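Acyl-CoA synthetase (AMP-forming)/AMP-acid ligase II-like protein (Dyadobacter fermentans, PDB 4GS5) probably acts as an ATP-dependent, AMP-forming acyl-CoA synthetase, joining a carboxylic acid, perhaps a medium-chain fatty acid, to coenzyme A. Local coordinates at residues A81-N86 and L106-P111; D213-L218 and T229-D234; A270-H275 and E310-E315. One frame throughout, in Å; residues are numbered along the deposited sequence.

Contact 1: A81-N86 and L106-P111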
ATOM      1  N   ALA A  81     -13.478  20.338   2.084  1.00 25.48           N
ATOM      2  CA  ALA A  81     -13.101  18.941   2.114  1.00 27.54           C
ATOM      3  C   ALA A  81     -14.319  18.072   2.401  1.00 31.33           C
ATOM      4  O   ALA A  81     -15.126  18.389   3.287  1.00 35.25           O
ATOM      5  CB  ALA A  81     -12.026  18.716   3.160  1.00 28.44           C
ATOM      6  N   LEU A  82     -14.457  16.985   1.649  1.00 30.72           N
ATOM      7  CA  LEU A  82     -15.521  16.014   1.900  1.00 31.83           C
ATOM      8  C   LEU A  82     -14.961  14.851   2.725  1.00 32.34           C
ATOM      9  O   LEU A  82     -13.965  14.235   2.350  1.00 28.05           O
ATOM     10  CB  LEU A  82     -16.097  15.489   0.578  1.00 30.06           C
ATOM     11  CG  LEU A  82     -17.086  14.313   0.664  1.00 34.50           C
ATOM     12  CD1 LEU A  82     -18.434  14.775   1.202  1.00 37.10           C
ATOM     13  CD2 LEU A  82     -17.267  13.700  -0.703  1.00 39.27           C
ATOM     14  N   VAL A  83     -15.590  14.570   3.860  1.00 30.51           N
ATOM     15  CA  VAL A  83     -15.155  13.482   4.727  1.00 31.84           C
ATOM     16  C   VAL A  83     -16.085  12.280   4.547  1.00 35.92           C
ATOM     17  O   VAL A  83     -17.185  12.267   5.098  1.00 39.06           O
ATOM     18  CB  VAL A  83     -15.192  13.922   6.214  1.00 34.18           C
ATOM     19  CG1 VAL A  83     -14.679  12.801   7.127  1.00 35.15           C
ATOM     20  CG2 VAL A  83     -14.385  15.201   6.405  1.00 36.90           C
ATOM     21  N   CYS A  84     -15.645  11.287   3.775  1.00 34.53           N
ATOM     22  CA  CYS A  84     -16.473  10.122   3.442  1.00 35.61           C
ATOM     23  C   CYS A  84     -15.808   8.825   3.871  1.00 36.29           C
ATOM     24  O   CYS A  84     -16.228   7.743   3.468  1.00 35.54           O
ATOM     25  CB  CYS A  84     -16.762  10.067   1.940  1.00 36.23           C
ATOM     26  SG  CYS A  84     -15.254  10.069   0.885  1.00 35.38           S
ATOM     27  N   LEU A  85     -14.760   8.946   4.678  1.00 32.69           N
ATOM     28  CA  LEU A  85     -14.140   7.802   5.317  1.00 33.08           C
ATOM     29  C   LEU A  85     -14.710   7.671   6.723  1.00 35.51           C
ATOM     30  O   LEU A  85     -15.061   8.668   7.356  1.00 35.82           O
ATOM     31  CB  LEU A  85     -12.634   8.002   5.365  1.00 34.61           C
ATOM     32  CG  LEU A  85     -12.024   8.030   3.965  1.00 36.80           C
ATOM     33  CD1 LEU A  85     -10.608   8.546   4.004  1.00 27.16           C
ATOM     34  CD2 LEU A  85     -12.104   6.633   3.381  1.00 38.54           C
ATOM     35  N   ASN A  86     -14.808   6.438   7.197  1.00 39.98           N
ATOM     36  CA  ASN A  86     -15.453   6.133   8.465  1.00 44.38           C
ATOM     37  C   ASN A  86     -14.741   6.840   9.611  1.00 41.78           C
ATOM     38  O   ASN A  86     -13.578   6.547   9.890  1.00 43.39           O
ATOM     39  CB  ASN A  86     -15.467   4.615   8.683  1.00 44.17           C
ATOM     40  CG  ASN A  86     -16.478   4.184   9.724  1.00 49.41           C
ATOM     41  OD1 ASN A  86     -16.555   4.767  10.802  1.00 45.85           O
ATOM     42  ND2 ASN A  86     -17.271   3.161   9.400  1.00 52.91           N
ATOM     43  N   LEU A 106     -15.267  21.349   6.686  1.00 36.70           N
ATOM     44  CA  LEU A 106     -15.470  19.906   6.595  1.00 36.30           C
ATOM     45  C   LEU A 106     -16.928  19.565   6.327  1.00 38.22           C
ATOM     46  O   LEU A 106     -17.829  20.004   7.057  1.00 45.49           O
ATOM     47  CB  LEU A 106     -14.997  19.195   7.871  1.00 37.82           C
ATOM     48  CG  LEU A 106     -13.537  19.396   8.269  1.00 43.02           C
ATOM     49  CD1 LEU A 106     -13.272  18.856   9.656  1.00 44.57           C
ATOM     50  CD2 LEU A 106     -12.634  18.718   7.252  1.00 42.56           C
ATOM     51  N   THR A 107     -17.160  18.786   5.276  1.00 35.93           N
ATOM     52  CA  THR A 107     -18.475  18.212   5.026  1.00 40.87           C
ATOM     53  C   THR A 107     -18.433  16.723   5.337  1.00 42.74           C
ATOM     54  O   THR A 107     -17.833  15.938   4.608  1.00 36.87           O
ATOM     55  CB  THR A 107     -18.916  18.407   3.570  1.00 40.52           C
ATOM     56  OG1 THR A 107     -19.047  19.802   3.296  1.00 42.31           O
ATOM     57  CG2 THR A 107     -20.251  17.706   3.310  1.00 36.71           C
ATOM     58  N   VAL A 108     -19.060  16.333   6.436  1.00 39.62           N
ATOM     59  CA  VAL A 108     -18.964  14.965   6.883  1.00 41.80           C
ATOM     60  C   VAL A 108     -20.191  14.198   6.429  1.00 42.90           C
ATOM     61  O   VAL A 108     -21.319  14.602   6.715  1.00 42.35           O
ATOM     62  CB  VAL A 108     -18.849  14.880   8.415  1.00 47.49           C
ATOM     63  CG1 VAL A 108     -18.616  13.437   8.847  1.00 46.54           C
ATOM     64  CG2 VAL A 108     -17.726  15.787   8.910  1.00 46.90           C
ATOM     65  N   THR A 109     -19.970  13.094   5.724  1.00 43.36           N
ATOM     66  CA  THR A 109     -21.070  12.251   5.270  1.00 49.50           C
ATOM     67  C   THR A 109     -20.915  10.837   5.825  1.00 47.32           C
ATOM     68  O   THR A 109     -19.822  10.452   6.240  1.00 43.78           O
ATOM     69  CB  THR A 109     -21.136  12.185   3.738  1.00 48.74           C
ATOM     70  OG1 THR A 109     -22.350  11.537   3.343  1.00 57.63           O
ATOM     71  CG2 THR A 109     -19.978  11.389   3.207  1.00 42.46           C
ATOM     72  N   GLU A 110     -22.005  10.074   5.841  1.00 49.72           N
ATOM     73  CA  GLU A 110     -21.946   8.694   6.300  1.00 54.14           C
ATOM     74  C   GLU A 110     -21.160   7.894   5.285  1.00 54.47           C
ATOM     75  O   GLU A 110     -21.358   8.043   4.078  1.00 57.59           O
ATOM     76  CB  GLU A 110     -23.351   8.105   6.507  1.00 59.84           C
ATOM     77  CG  GLU A 110     -24.241   8.988   7.365  1.00 67.16           C
ATOM     78  CD  GLU A 110     -25.461   8.272   7.947  1.00 74.11           C
ATOM     79  OE1 GLU A 110     -25.871   7.215   7.414  1.00 74.68           O
ATOM     80  OE2 GLU A 110     -26.010   8.782   8.948  1.00 73.98           O
ATOM     81  N   PRO A 111     -20.243   7.050   5.767  1.00 53.23           N
ATOM     82  CA  PRO A 111     -19.369   6.369   4.818  1.00 46.06           C
ATOM     83  C   PRO A 111     -20.186   5.349   4.033  1.00 46.66           C
ATOM     84  O   PRO A 111     -20.864   4.508   4.632  1.00 51.24           O
ATOM     85  CB  PRO A 111     -18.350   5.683   5.727  1.00 49.54           C
ATOM     86  CG  PRO A 111     -19.111   5.396   6.983  1.00 55.39           C
ATOM     87  CD  PRO A 111     -20.136   6.498   7.129  1.00 56.92           C
TER
HETATM   88  O   HOH W   1     -16.907  21.129   2.514  1.00 36.19           O
HETATM   89  O   HOH W   2     -17.606  10.196   7.310  1.00 34.91           O
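Val83 and Thr107 lie at the heart of a parallel strand pair. Val83 N donates to Thr107 O at 2.7 Å and Val83 O receives Thr109 N at 3.0 Å, so Val83 brackets Val108. Thr107 N donates to Ala81 O. Packing is tight here. Over the Ala81–Val83 face, Leu106 CD2 sits between Ala81 CB and Val83 CG2, 4.0 Å from the latter. Helix 90-102 covers this face through Met95 and Leu96 and links the strands into a beta-alpha-beta unit of the AMP-binding fold. On the other face, which carries Leu82 and Thr107, Leu82 CD1 reaches Thr107 CG2 at 4.0 Å. Thr109 CG2 is turned between its backbone N and carbonyl carbon, which brings it to 3.7 Å from Cys84 CB.

Past the last ladder bond, from Thr109 N to Val83 O, the regular pairing ends and the contact becomes looser and wetter. A water stands between Leu85 O and Thr109 O, and the Pro111 ring rests against Asn86, CG to ND2 3.8 Å, while Asn86 OD1 turns to Gly88 N. At the other end, Thr107 OG1 binds a second water. Straight backbone bonds flanked by aliphatic contacts thus fix the strand register, whereas beyond it Pro111 meets Asn86 by van der Waals contact, with a water nearby.

Contact 2: D213-L218 and T229-D234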
ATOM      1  N   ASP A 213      17.535  -0.863   4.956  1.00 33.24           N
ATOM      2  CA  ASP A 213      18.406  -1.696   5.766  1.00 42.71           C
ATOM      3  C   ASP A 213      19.265  -2.546   4.835  1.00 44.71           C
ATOM      4  O   ASP A 213      19.277  -2.327   3.618  1.00 40.20           O
ATOM      5  CB  ASP A 213      17.588  -2.584   6.713  1.00 45.68           C
ATOM      6  CG  ASP A 213      16.687  -3.548   5.972  1.00 46.53           C
ATOM      7  OD1 ASP A 213      16.831  -3.676   4.735  1.00 44.10           O
ATOM      8  OD2 ASP A 213      15.832  -4.186   6.620  1.00 49.11           O
ATOM      9  N   GLU A 214      19.963  -3.524   5.402  1.00 48.12           N
ATOM     10  CA  GLU A 214      20.897  -4.349   4.637  1.00 51.09           C
ATOM     11  C   GLU A 214      20.211  -5.247   3.605  1.00 47.77           C
ATOM     12  O   GLU A 214      20.866  -5.781   2.705  1.00 45.10           O
ATOM     13  CB  GLU A 214      21.766  -5.191   5.582  1.00 58.54           C
ATOM     14  CG  GLU A 214      22.633  -4.355   6.510  1.00 69.49           C
ATOM     15  CD  GLU A 214      23.540  -5.198   7.400  1.00 79.95           C
ATOM     16  OE1 GLU A 214      23.046  -6.171   8.017  1.00 82.59           O
ATOM     17  OE2 GLU A 214      24.750  -4.887   7.481  1.00 82.63           O
ATOM     18  N   ARG A 215      18.895  -5.404   3.727  1.00 45.52           N
ATOM     19  CA  ARG A 215      18.136  -6.240   2.796  1.00 44.01           C
ATOM     20  C   ARG A 215      17.674  -5.430   1.590  1.00 43.85           C
ATOM     21  O   ARG A 215      17.241  -5.989   0.577  1.00 41.72           O
ATOM     22  CB  ARG A 215      16.917  -6.854   3.488  1.00 43.45           C
ATOM     23  CG  ARG A 215      17.234  -7.707   4.718  1.00 48.75           C
ATOM     24  CD  ARG A 215      15.950  -8.065   5.460  1.00 49.50           C
ATOM     25  NE  ARG A 215      15.212  -6.871   5.870  1.00 45.21           N
ATOM     26  CZ  ARG A 215      13.923  -6.860   6.191  1.00 43.09           C
ATOM     27  NH1 ARG A 215      13.333  -5.729   6.559  1.00 38.42           N
ATOM     28  NH2 ARG A 215      13.220  -7.980   6.142  1.00 45.81           N
ATOM     29  N   GLY A 216      17.763  -4.111   1.713  1.00 40.02           N
ATOM     30  CA  GLY A 216      17.203  -3.212   0.727  1.00 35.07           C
ATOM     31  C   GLY A 216      15.753  -2.846   1.017  1.00 32.99           C
ATOM     32  O   GLY A 216      15.046  -2.375   0.129  1.00 32.00           O
ATOM     33  N   CYS A 217      15.306  -3.068   2.255  1.00 29.89           N
ATOM     34  CA  CYS A 217      13.926  -2.770   2.651  1.00 29.69           C
ATOM     35  C   CYS A 217      13.782  -1.380   3.283  1.00 29.90           C
ATOM     36  O   CYS A 217      14.597  -0.964   4.110  1.00 30.87           O
ATOM     37  CB  CYS A 217      13.412  -3.812   3.647  1.00 31.01           C
ATOM     38  SG  CYS A 217      13.118  -5.467   2.976  1.00 44.10           S
ATOM     39  N   LEU A 218      12.701  -0.700   2.935  1.00 27.64           N
ATOM     40  CA  LEU A 218      12.486   0.682   3.353  1.00 28.76           C
ATOM     41  C   LEU A 218      12.320   0.822   4.859  1.00 30.30           C
ATOM     42  O   LEU A 218      11.558   0.076   5.500  1.00 29.20           O
ATOM     43  CB  LEU A 218      11.241   1.237   2.666  1.00 24.42           C
ATOM     44  CG  LEU A 218      10.857   2.700   2.928  1.00 25.50           C
ATOM     45  CD1 LEU A 218      11.951   3.649   2.430  1.00 25.65           C
ATOM     46  CD2 LEU A 218       9.530   3.017   2.238  1.00 22.65           C
ATOM     47  N   THR A 229      12.519   5.030  14.219  1.00 49.28           N
ATOM     48  CA  THR A 229      12.519   4.546  12.847  1.00 51.32           C
ATOM     49  C   THR A 229      11.681   3.274  12.745  1.00 46.34           C
ATOM     50  O   THR A 229      11.736   2.404  13.615  1.00 45.88           O
ATOM     51  CB  THR A 229      13.939   4.332  12.283  1.00 56.23           C
ATOM     52  OG1 THR A 229      14.408   3.033  12.645  1.00 67.02           O
ATOM     53  CG2 THR A 229      14.895   5.389  12.821  1.00 51.54           C
ATOM     54  N   VAL A 230      10.881   3.205  11.690  1.00 38.30           N
ATOM     55  CA  VAL A 230      10.018   2.071  11.435  1.00 36.39           C
ATOM     56  C   VAL A 230      10.608   1.299  10.266  1.00 34.32           C
ATOM     57  O   VAL A 230      10.836   1.864   9.195  1.00 32.02           O
ATOM     58  CB  VAL A 230       8.593   2.544  11.084  1.00 39.12           C
ATOM     59  CG1 VAL A 230       7.738   1.378  10.602  1.00 42.86           C
ATOM     60  CG2 VAL A 230       7.956   3.224  12.284  1.00 38.49           C
ATOM     61  N   GLN A 231      10.870   0.014  10.477  1.00 35.94           N
ATOM     62  CA  GLN A 231      11.468  -0.831   9.449  1.00 37.90           C
ATOM     63  C   GLN A 231      10.374  -1.628   8.755  1.00 39.06           C
ATOM     64  O   GLN A 231       9.686  -2.414   9.405  1.00 41.41           O
ATOM     65  CB  GLN A 231      12.480  -1.792  10.087  1.00 43.75           C
ATOM     66  CG  GLN A 231      13.179  -2.696   9.068  1.00 43.07           C
ATOM     67  CD  GLN A 231      13.973  -1.902   8.046  1.00 39.06           C
ATOM     68  OE1 GLN A 231      14.987  -1.295   8.378  1.00 40.14           O
ATOM     69  NE2 GLN A 231      13.503  -1.888   6.802  1.00 30.64           N
ATOM     70  N   THR A 232      10.189  -1.417   7.449  1.00 35.64           N
ATOM     71  CA  THR A 232       9.194  -2.193   6.706  1.00 35.61           C
ATOM     72  C   THR A 232       9.836  -3.476   6.214  1.00 36.74           C
ATOM     73  O   THR A 232      11.039  -3.681   6.391  1.00 36.84           O
ATOM     74  CB  THR A 232       8.649  -1.444   5.482  1.00 33.40           C
ATOM     75  OG1 THR A 232       9.678  -1.333   4.478  1.00 29.95           O
ATOM     76  CG2 THR A 232       8.157  -0.058   5.873  1.00 33.67           C
ATOM     77  N   ASN A 233       9.034  -4.345   5.606  1.00 30.21           N
ATOM     78  CA  ASN A 233       9.587  -5.487   4.887  1.00 32.22           C
ATOM     79  C   ASN A 233       9.349  -5.283   3.387  1.00 33.22           C
ATOM     80  O   ASN A 233       9.305  -6.247   2.619  1.00 39.08           O
ATOM     81  CB  ASN A 233       8.976  -6.809   5.376  1.00 32.88           C
ATOM     82  CG  ASN A 233       9.301  -7.110   6.840  1.00 38.30           C
ATOM     83  OD1 ASN A 233      10.455  -7.032   7.258  1.00 39.85           O
ATOM     84  ND2 ASN A 233       8.276  -7.467   7.622  1.00 36.39           N
ATOM     85  N   ASP A 234       9.190  -4.022   2.980  1.00 27.19           N
ATOM     86  CA  ASP A 234       9.081  -3.686   1.560  1.00 29.10           C
ATOM     87  C   ASP A 234      10.442  -3.457   0.905  1.00 30.40           C
ATOM     88  O   ASP A 234      11.121  -2.474   1.198  1.00 28.07           O
ATOM     89  CB  ASP A 234       8.219  -2.432   1.346  1.00 29.48           C
ATOM     90  CG  ASP A 234       6.755  -2.651   1.701  1.00 31.78           C
ATOM     91  OD1 ASP A 234       6.251  -3.782   1.543  1.00 34.26           O
ATOM     92  OD2 ASP A 234       6.111  -1.686   2.143  1.00 30.38           O
TER
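Arg215 and Asn233 meet with their flat groups at right angles: the amide plane stands 90° to the guanidinium, and OD1 lies in the guanidinium plane, where it takes NH2 at 3.1 Å and NH1 at 3.2 Å. Along another edge of the guanidinium, NE and NH1 both reach Asp213 OD2, NE at 2.9 Å in a salt bridge. Cys217 SG sits over the centre of one guanidinium face, 3.5 Å above the plane. The Asp213 carboxylate and the Gln231 amide lie only 22° from parallel, OD2 coming to 3.3 Å from Gln231 CD, although the two side chains cross at about a right angle. These groups gather at the open end of the beta hairpin formed by strands 217-221 and 230-238, beside a type I turn from Asp213 to Gly216. Asp213 OD1 accepts Arg215 N, an Asx turn, and also Cys217 N, the two coming from opposite faces of the carboxylate. A bend at chi2 (61°) curls Gln231 back so that NE2 reaches Cys217 O from above its carbonyl plane, with Thr232 O as its second acceptor. Leu218 O takes both Thr232 N and Thr232 OG1, the hydroxyl lying in the carbonyl plane on a lone pair at 2.6 Å. That same OG1 accepts Asp234 N in an ST turn.

Contact 3: A270-H275 and E310-E315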
ATOM      1  N   ALA A 270       6.423 -24.172 -13.653  1.00 37.38           N
ATOM      2  CA  ALA A 270       5.277 -25.036 -13.382  1.00 39.62           C
ATOM      3  C   ALA A 270       4.550 -25.418 -14.667  1.00 44.58           C
ATOM      4  O   ALA A 270       4.157 -26.570 -14.839  1.00 51.91           O
ATOM      5  CB  ALA A 270       4.315 -24.368 -12.404  1.00 40.24           C
ATOM      6  N   ALA A 271       4.358 -24.453 -15.564  1.00 44.92           N
ATOM      7  CA  ALA A 271       3.712 -24.739 -16.847  1.00 47.43           C
ATOM      8  C   ALA A 271       4.512 -25.780 -17.638  1.00 47.60           C
ATOM      9  O   ALA A 271       3.941 -26.585 -18.372  1.00 48.04           O
ATOM     10  CB  ALA A 271       3.521 -23.466 -17.665  1.00 46.76           C
ATOM     11  N   VAL A 272       5.834 -25.765 -17.478  1.00 46.70           N
ATOM     12  CA  VAL A 272       6.677 -26.759 -18.127  1.00 44.92           C
ATOM     13  C   VAL A 272       6.469 -28.143 -17.509  1.00 45.72           C
ATOM     14  O   VAL A 272       6.258 -29.114 -18.227  1.00 47.51           O
ATOM     15  CB  VAL A 272       8.162 -26.379 -18.062  1.00 44.63           C
ATOM     16  CG1 VAL A 272       9.038 -27.564 -18.471  1.00 42.23           C
ATOM     17  CG2 VAL A 272       8.429 -25.162 -18.940  1.00 46.32           C
ATOM     18  N   PHE A 273       6.530 -28.232 -16.181  1.00 42.87           N
ATOM     19  CA  PHE A 273       6.254 -29.497 -15.492  1.00 46.84           C
ATOM     20  C   PHE A 273       4.902 -30.082 -15.899  1.00 50.41           C
ATOM     21  O   PHE A 273       4.812 -31.247 -16.284  1.00 52.16           O
ATOM     22  CB  PHE A 273       6.282 -29.308 -13.975  1.00 45.78           C
ATOM     23  CG  PHE A 273       7.654 -29.409 -13.374  1.00 42.61           C
ATOM     24  CD1 PHE A 273       8.640 -28.499 -13.706  1.00 40.42           C
ATOM     25  CD2 PHE A 273       7.944 -30.399 -12.454  1.00 43.19           C
ATOM     26  CE1 PHE A 273       9.899 -28.592 -13.142  1.00 43.36           C
ATOM     27  CE2 PHE A 273       9.197 -30.500 -11.891  1.00 43.23           C
ATOM     28  CZ  PHE A 273      10.176 -29.596 -12.232  1.00 44.35           C
ATOM     29  N   HIS A 274       3.850 -29.273 -15.803  1.00 54.31           N
ATOM     30  CA  HIS A 274       2.505 -29.730 -16.162  1.00 61.10           C
ATOM     31  C   HIS A 274       2.501 -30.282 -17.583  1.00 62.01           C
ATOM     32  O   HIS A 274       1.961 -31.361 -17.843  1.00 62.65           O
ATOM     33  CB  HIS A 274       1.489 -28.586 -16.035  1.00 64.52           C
ATOM     34  CG  HIS A 274       0.196 -28.840 -16.750  1.00 69.08           C
ATOM     35  ND1 HIS A 274      -0.013 -28.476 -18.064  1.00 70.76           N
ATOM     36  CD2 HIS A 274      -0.954 -29.417 -16.332  1.00 70.81           C
ATOM     37  CE1 HIS A 274      -1.236 -28.822 -18.425  1.00 73.00           C
ATOM     38  NE2 HIS A 274      -1.830 -29.393 -17.393  1.00 73.00           N
ATOM     39  N   HIS A 275       3.122 -29.536 -18.492  1.00 63.02           N
ATOM     40  CA  HIS A 275       3.179 -29.910 -19.901  1.00 66.93           C
ATOM     41  C   HIS A 275       3.907 -31.234 -20.130  1.00 61.78           C
ATOM     42  O   HIS A 275       3.617 -31.946 -21.093  1.00 61.36           O
ATOM     43  CB  HIS A 275       3.841 -28.801 -20.724  1.00 71.62           C
ATOM     44  CG  HIS A 275       3.976 -29.128 -22.180  1.00 79.85           C
ATOM     45  ND1 HIS A 275       5.187 -29.423 -22.768  1.00 80.67           N
ATOM     46  CD2 HIS A 275       3.049 -29.211 -23.164  1.00 84.66           C
ATOM     47  CE1 HIS A 275       5.001 -29.673 -24.051  1.00 83.97           C
ATOM     48  NE2 HIS A 275       3.713 -29.551 -24.317  1.00 86.08           N
ATOM     49  N   GLU A 310      16.580 -34.265 -19.206  1.00 57.55           N
ATOM     50  CA  GLU A 310      17.002 -33.607 -20.442  1.00 57.76           C
ATOM     51  C   GLU A 310      15.850 -32.891 -21.152  1.00 55.49           C
ATOM     52  O   GLU A 310      16.007 -31.747 -21.595  1.00 53.59           O
ATOM     53  CB  GLU A 310      17.660 -34.610 -21.392  1.00 61.86           C
ATOM     54  CG  GLU A 310      19.153 -34.775 -21.170  1.00 66.85           C
ATOM     55  CD  GLU A 310      19.763 -35.893 -22.015  1.00 75.01           C
ATOM     56  OE1 GLU A 310      19.080 -36.417 -22.927  1.00 76.23           O
ATOM     57  OE2 GLU A 310      20.932 -36.251 -21.758  1.00 78.99           O
ATOM     58  N   ARG A 311      14.703 -33.559 -21.272  1.00 52.79           N
ATOM     59  CA  ARG A 311      13.510 -32.914 -21.814  1.00 51.34           C
ATOM     60  C   ARG A 311      13.180 -31.673 -20.990  1.00 48.21           C
ATOM     61  O   ARG A 311      12.885 -30.608 -21.531  1.00 42.83           O
ATOM     62  CB  ARG A 311      12.302 -33.857 -21.805  1.00 55.28           C
ATOM     63  CG  ARG A 311      12.227 -34.819 -22.981  1.00 66.68           C
ATOM     64  CD  ARG A 311      10.796 -35.306 -23.205  1.00 73.01           C
ATOM     65  NE  ARG A 311       9.954 -34.257 -23.781  1.00 77.19           N
ATOM     66  CZ  ARG A 311       8.689 -34.425 -24.159  1.00 81.85           C
ATOM     67  NH1 ARG A 311       8.102 -35.607 -24.020  1.00 84.57           N
ATOM     68  NH2 ARG A 311       8.008 -33.407 -24.677  1.00 82.90           N
ATOM     69  N   LEU A 312      13.226 -31.823 -19.672  1.00 48.36           N
ATOM     70  CA  LEU A 312      12.841 -30.743 -18.779  1.00 46.78           C
ATOM     71  C   LEU A 312      13.750 -29.548 -18.997  1.00 44.95           C
ATOM     72  O   LEU A 312      13.288 -28.422 -19.212  1.00 42.77           O
ATOM     73  CB  LEU A 312      12.932 -31.197 -17.329  1.00 43.57           C
ATOM     74  CG  LEU A 312      12.773 -30.032 -16.360  1.00 44.22           C
ATOM     75  CD1 LEU A 312      11.356 -29.461 -16.448  1.00 42.58           C
ATOM     76  CD2 LEU A 312      13.117 -30.482 -14.952  1.00 48.55           C
ATOM     77  N   THR A 313      15.048 -29.809 -18.926  1.00 46.09           N
ATOM     78  CA  THR A 313      16.056 -28.778 -19.100  1.00 47.28           C
ATOM     79  C   THR A 313      15.847 -28.006 -20.402  1.00 49.55           C
ATOM     80  O   THR A 313      15.853 -26.769 -20.410  1.00 44.52           O
ATOM     81  CB  THR A 313      17.468 -29.387 -19.071  1.00 51.42           C
ATOM     82  OG1 THR A 313      17.742 -29.884 -17.754  1.00 55.26           O
ATOM     83  CG2 THR A 313      18.519 -28.349 -19.455  1.00 48.36           C
ATOM     84  N   ALA A 314      15.652 -28.738 -21.497  1.00 49.53           N
ATOM     85  CA  ALA A 314      15.485 -28.121 -22.811  1.00 52.54           C
ATOM     86  C   ALA A 314      14.203 -27.292 -22.918  1.00 51.79           C
ATOM     87  O   ALA A 314      14.218 -26.175 -23.442  1.00 54.18           O
ATOM     88  CB  ALA A 314      15.541 -29.183 -23.921  1.00 54.12           C
ATOM     89  N   GLU A 315      13.096 -27.838 -22.429  1.00 49.20           N
ATOM     90  CA  GLU A 315      11.816 -27.131 -22.480  1.00 52.53           C
ATOM     91  C   GLU A 315      11.867 -25.822 -21.689  1.00 50.48           C
ATOM     92  O   GLU A 315      11.325 -24.804 -22.127  1.00 47.10           O
ATOM     93  CB  GLU A 315      10.673 -28.026 -21.983  1.00 59.95           C
ATOM     94  CG  GLU A 315       9.383 -27.286 -21.636  1.00 69.01           C
ATOM     95  CD  GLU A 315       8.550 -26.905 -22.850  1.00 80.32           C
ATOM     96  OE1 GLU A 315       9.064 -27.008 -23.988  1.00 84.41           O
ATOM     97  OE2 GLU A 315       7.375 -26.507 -22.658  1.00 83.32           O
TER
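A pair of helices, 262-276 and 306-319, packs in the C-terminal part of the chain, consistent with the small mobile domain of AMP-forming ligases, and Val272, Phe273 and His275 of the first meet Leu312 and Glu315 of the second. The short axes run at 139° to each other and come within 10.2 Å, so the helices are inclined and roughly antiparallel.

The apolar centre is built on Leu312. CG lies anti to its backbone N (chi1 170°), which carries CD1 towards the other helix, to 3.6 Å from Val272 CG1 and 3.7 Å from Phe273 CE1. Leu312 CD2 lies 4.1 Å from Phe273 CZ, and the leucine crosses the phenylalanine side chain obliquely. Phe273 continues the core by stacking on Phe282, and both Phe273 and Leu312 rest on Ile300 of strand 295-301.

Beside this core Val272 and Glu315 slide past one another in opposite directions. Val272 CG1 is modelled too near Glu315 CG, so the exact spacing there is doubtful. An alanine in place of Val272 would take away both methyl groups and would probably open a gap beside Leu312 CD1.

Towards the rim, Glu315 bends at chi2 and presents OE2 to the His275 ring. The two side chains cross at about a right angle, with carboxylate and ring planes 20° apart. His275 ND1 lies 3.6 Å from Glu315 OE2, yet has no hydrogen-bonding partner in the model although the contact buries it. Arg311 NH2 is 5.2 Å from His275 ND1, not in contact. Between the two segments the helices are therefore held by hydrocarbon contacts; the polar rim adds no hydrogen bond, and any influence there is probably electrostatic: the nearby carboxylate would tend to stabilise a protonated His275, and Arg311 would tend to oppose it.

How the contacts relate
From the N terminus, contact 1 comes first: the chain leaves strand 80-83, runs through helix 90-102 and returns at strand 105-109, closing a loop inside the large N-terminal portion. Contact 2 follows as a hairpin, its ends only 11 residues apart, on the far side of the chain's centre, with centres about 34 Å from contact 1. Contact 3 closes a longer excursion, in which two strands, 282-289 and 295-301, separate its helices; it lies about 37 Å, centre to centre, from contact 2 and 55 Å from contact 1. The three follow in series, neither nesting nor crossing: contact 1 joins neighbouring parallel strands, contact 2 two antiparallel strands, and contact 3 two helices of the C-terminal part.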